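Local coordinates for protein tRNA(Phe) 7-((3-amino-3-carboxypropyl)-4-demethylwyosine(37)-N(4))-methyltransferase 1 (Pyrococcus horikoshii, PDB 2IT2) that probably methylates the N-4 position of a wyosine precursor at position 37 of tRNA(Phe), using S-adenosyl-L-methionine, in wyosine derivative biosynthesis, at residues B[114-122]-B[134-145]. Sequence-based numbering, arbitrary orientation.
Sequences TLEDAVKLV and NIKSISNKKLIV
With chi1 at 164°, Val145 turns CG1 away from its own backbone N and keeps CG2 beside it, and this split sends the two methyls to different residues of helix 115-122: CG2 meets Ala118 CB at 3.6 Å, while CG1 touches Val122 CG2 at 3.8 Å and Leu121 CD2 at 3.9 Å. The arrangement is a helix packed on a beta-hairpin of an antiparallel sheet, strands 134-138 and 143-145 pairing around a classic beta bulge in which Lys136 and Ser137 both face Ile144. The helix runs almost parallel to strand 143-145, their axes 6° apart. Ala118 points its CB at the hairpin, where it meets Leu143 CD2 at 3.5 Å and Ile135 CD1 at 4.0 Å. Ile135, with CG1 beside its backbone N (chi1 -68°), extends CD1 to within 3.6 Å of Leu115 CD1, the two side chains crossing at about a right angle. At the far end Val122 CG2 rests 3.8 Å from the carbonyl carbon C of Asn134. Shortening Val122 to an alanine is likely to open a gap beside Val145 CG1 and the Asn134 backbone. Strand 134-138 also borders the second subunit, where Asn134 packs on Asn134 of that chain. The helix start is capped by Thr114 OG1, which accepts from Asp117 N at 3.0 Å.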
loop_
_atom_site.group_PDB
_atom_site.type_symbol
_atom_site.label_atom_id
_atom_site.label_comp_id
_atom_site.label_asym_id
_atom_site.label_seq_id
_atom_site.Cartn_x
_atom_site.Cartn_y
_atom_site.Cartn_z
ATOM N N THR B 114 12.139 -20.392 3.902
ATOM C CA THR B 114 12.152 -20.229 5.360
ATOM C C THR B 114 11.843 -18.790 5.733
ATOM O O THR B 114 11.878 -17.899 4.885
ATOM C CB THR B 114 13.528 -20.581 5.958
ATOM O OG1 THR B 114 14.487 -19.588 5.581
ATOM C CG2 THR B 114 13.984 -21.927 5.453
ATOM N N LEU B 115 11.539 -18.563 7.007
ATOM C CA LEU B 115 11.238 -17.220 7.460
ATOM C C LEU B 115 12.476 -16.346 7.301
ATOM O O LEU B 115 12.379 -15.170 6.959
ATOM C CB LEU B 115 10.784 -17.239 8.917
ATOM C CG LEU B 115 10.442 -15.867 9.504
ATOM C CD1 LEU B 115 9.316 -15.193 8.706
ATOM C CD2 LEU B 115 10.045 -16.058 10.971
ATOM N N GLU B 116 13.645 -16.926 7.550
ATOM C CA GLU B 116 14.872 -16.167 7.388
ATOM C C GLU B 116 15.090 -15.730 5.935
ATOM O O GLU B 116 15.544 -14.614 5.688
ATOM C CB GLU B 116 16.068 -16.991 7.848
ATOM C CG GLU B 116 17.368 -16.210 7.837
ATOM C CD GLU B 116 18.520 -17.050 8.316
ATOM O OE1 GLU B 116 18.412 -17.593 9.434
ATOM O OE2 GLU B 116 19.523 -17.176 7.581
ATOM N N ASP B 117 14.785 -16.613 4.982
ATOM C CA ASP B 117 14.958 -16.286 3.566
ATOM C C ASP B 117 14.018 -15.149 3.207
ATOM O O ASP B 117 14.395 -14.236 2.489
ATOM C CB ASP B 117 14.667 -17.494 2.663
ATOM C CG ASP B 117 15.679 -18.605 2.831
ATOM O OD1 ASP B 117 16.887 -18.292 2.926
ATOM O OD2 ASP B 117 15.270 -19.786 2.861
ATOM N N ALA B 118 12.795 -15.206 3.724
ATOM C CA ALA B 118 11.826 -14.158 3.440
ATOM C C ALA B 118 12.297 -12.801 3.951
ATOM O O ALA B 118 12.236 -11.803 3.236
ATOM C CB ALA B 118 10.497 -14.509 4.057
ATOM N N VAL B 119 12.761 -12.749 5.196
ATOM C CA VAL B 119 13.224 -11.479 5.749
ATOM C C VAL B 119 14.435 -10.930 4.991
ATOM O O VAL B 119 14.573 -9.717 4.817
ATOM C CB VAL B 119 13.571 -11.633 7.235
ATOM C CG1 VAL B 119 14.158 -10.338 7.783
ATOM C CG2 VAL B 119 12.326 -12.012 7.995
ATOM N N LYS B 120 15.321 -11.817 4.546
ATOM C CA LYS B 120 16.475 -11.373 3.783
ATOM C C LYS B 120 16.019 -10.694 2.494
ATOM O O LYS B 120 16.565 -9.669 2.112
ATOM C CB LYS B 120 17.370 -12.549 3.423
ATOM C CG LYS B 120 18.188 -13.062 4.574
ATOM C CD LYS B 120 18.981 -14.284 4.152
ATOM C CE LYS B 120 19.883 -14.001 2.948
ATOM N NZ LYS B 120 20.853 -12.900 3.199
ATOM N N LEU B 121 15.021 -11.274 1.828
ATOM C CA LEU B 121 14.516 -10.712 0.574
ATOM C C LEU B 121 13.801 -9.385 0.797
ATOM O O LEU B 121 13.953 -8.457 0.012
ATOM C CB LEU B 121 13.564 -11.707 -0.109
ATOM C CG LEU B 121 12.780 -11.217 -1.346
ATOM C CD1 LEU B 121 13.743 -10.764 -2.434
ATOM C CD2 LEU B 121 11.886 -12.333 -1.888
ATOM N N VAL B 122 13.016 -9.304 1.866
ATOM C CA VAL B 122 12.297 -8.073 2.152
ATOM C C VAL B 122 13.290 -6.943 2.356
ATOM O O VAL B 122 13.141 -5.852 1.805
ATOM C CB VAL B 122 11.423 -8.216 3.405
ATOM C CG1 VAL B 122 10.964 -6.837 3.876
ATOM C CG2 VAL B 122 10.230 -9.096 3.088
ATOM N N ASN B 134 7.114 -6.660 2.245
ATOM C CA ASN B 134 6.879 -7.313 3.531
ATOM C C ASN B 134 6.460 -8.768 3.364
ATOM O O ASN B 134 6.506 -9.301 2.265
ATOM C CB ASN B 134 5.781 -6.546 4.276
ATOM C CG ASN B 134 4.583 -6.244 3.390
ATOM O OD1 ASN B 134 3.990 -7.145 2.794
ATOM N ND2 ASN B 134 4.224 -4.963 3.297
ATOM N N ILE B 135 6.086 -9.427 4.459
ATOM C CA ILE B 135 5.617 -10.800 4.359
ATOM C C ILE B 135 4.101 -10.691 4.354
ATOM O O ILE B 135 3.492 -10.344 5.361
ATOM C CB ILE B 135 6.088 -11.646 5.542
ATOM C CG1 ILE B 135 7.610 -11.818 5.448
ATOM C CG2 ILE B 135 5.335 -12.973 5.551
ATOM C CD1 ILE B 135 8.247 -12.449 6.668
ATOM N N LYS B 136 3.509 -10.967 3.196
ATOM C CA LYS B 136 2.064 -10.862 2.975
ATOM C C LYS B 136 1.273 -11.977 3.630
ATOM O O LYS B 136 0.225 -11.746 4.234
ATOM C CB LYS B 136 1.783 -10.858 1.455
ATOM C CG LYS B 136 0.305 -10.806 1.036
ATOM C CD LYS B 136 0.142 -11.070 -0.465
ATOM C CE LYS B 136 -1.318 -11.010 -0.889
ATOM N NZ LYS B 136 -1.935 -9.685 -0.609
ATOM N N SER B 137 1.785 -13.194 3.534
ATOM C CA SER B 137 1.057 -14.311 4.084
ATOM C C SER B 137 1.916 -15.510 4.450
ATOM O O SER B 137 2.972 -15.745 3.869
ATOM C CB SER B 137 -0.023 -14.730 3.078
ATOM O OG SER B 137 0.532 -15.007 1.800
ATOM N N ILE B 138 1.449 -16.263 5.438
ATOM C CA ILE B 138 2.142 -17.468 5.847
ATOM C C ILE B 138 1.073 -18.517 6.059
ATOM O O ILE B 138 0.232 -18.374 6.940
ATOM C CB ILE B 138 2.898 -17.281 7.156
ATOM C CG1 ILE B 138 3.858 -16.095 7.049
ATOM C CG2 ILE B 138 3.670 -18.545 7.466
ATOM C CD1 ILE B 138 4.682 -15.878 8.303
ATOM N N SER B 139 1.097 -19.560 5.242
ATOM C CA SER B 139 0.109 -20.625 5.331
ATOM C C SER B 139 0.851 -21.938 5.449
ATOM O O SER B 139 2.070 -21.952 5.658
ATOM C CB SER B 139 -0.772 -20.629 4.067
ATOM O OG SER B 139 -0.075 -21.064 2.904
ATOM N N ASN B 140 0.123 -23.041 5.334
ATOM C CA ASN B 140 0.753 -24.345 5.391
ATOM C C ASN B 140 1.327 -24.722 4.025
ATOM O O ASN B 140 2.130 -25.646 3.926
ATOM C CB ASN B 140 -0.246 -25.403 5.849
ATOM C CG ASN B 140 -0.710 -25.189 7.279
ATOM O OD1 ASN B 140 0.043 -24.699 8.130
ATOM N ND2 ASN B 140 -1.949 -25.568 7.556
ATOM N N LYS B 141 0.921 -24.003 2.977
ATOM C CA LYS B 141 1.417 -24.282 1.635
ATOM C C LYS B 141 2.639 -23.444 1.267
ATOM O O LYS B 141 3.556 -23.939 0.621
ATOM C CB LYS B 141 0.306 -24.060 0.598
ATOM C CG LYS B 141 -0.847 -25.039 0.730
ATOM C CD LYS B 141 -1.900 -24.828 -0.345
ATOM C CE LYS B 141 -3.058 -25.797 -0.175
ATOM N NZ LYS B 141 -4.049 -25.633 -1.271
ATOM N N LYS B 142 2.665 -22.185 1.693
ATOM C CA LYS B 142 3.781 -21.316 1.349
ATOM C C LYS B 142 3.815 -20.024 2.156
ATOM O O LYS B 142 2.869 -19.689 2.873
ATOM C CB LYS B 142 3.727 -20.987 -0.157
ATOM C CG LYS B 142 2.401 -20.407 -0.649
ATOM C CD LYS B 142 2.305 -20.417 -2.174
ATOM C CE LYS B 142 0.926 -19.973 -2.639
ATOM N NZ LYS B 142 0.738 -20.160 -4.104
ATOM N N LEU B 143 4.942 -19.326 2.056
ATOM C CA LEU B 143 5.134 -18.031 2.701
ATOM C C LEU B 143 5.373 -17.074 1.536
ATOM O O LEU B 143 6.332 -17.246 0.785
ATOM C CB LEU B 143 6.369 -18.044 3.607
ATOM C CG LEU B 143 6.677 -16.750 4.381
ATOM C CD1 LEU B 143 7.672 -17.088 5.472
ATOM C CD2 LEU B 143 7.239 -15.658 3.494
ATOM N N ILE B 144 4.514 -16.068 1.395
ATOM C CA ILE B 144 4.652 -15.113 0.296
ATOM C C ILE B 144 5.164 -13.770 0.770
ATOM O O ILE B 144 4.682 -13.212 1.761
ATOM C CB ILE B 144 3.287 -14.877 -0.443
ATOM C CG1 ILE B 144 2.776 -16.184 -1.064
ATOM C CG2 ILE B 144 3.432 -13.790 -1.523
ATOM C CD1 ILE B 144 3.689 -16.791 -2.094
ATOM N N VAL B 145 6.179 -13.295 0.059
ATOM C CA VAL B 145 6.774 -11.989 0.276
ATOM C C VAL B 145 6.197 -11.121 -0.852
ATOM O O VAL B 145 6.111 -11.563 -2.004
ATOM C CB VAL B 145 8.303 -12.035 0.108
ATOM C CG1 VAL B 145 8.847 -10.631 -0.063
ATOM C CG2 VAL B 145 8.932 -12.701 1.323
#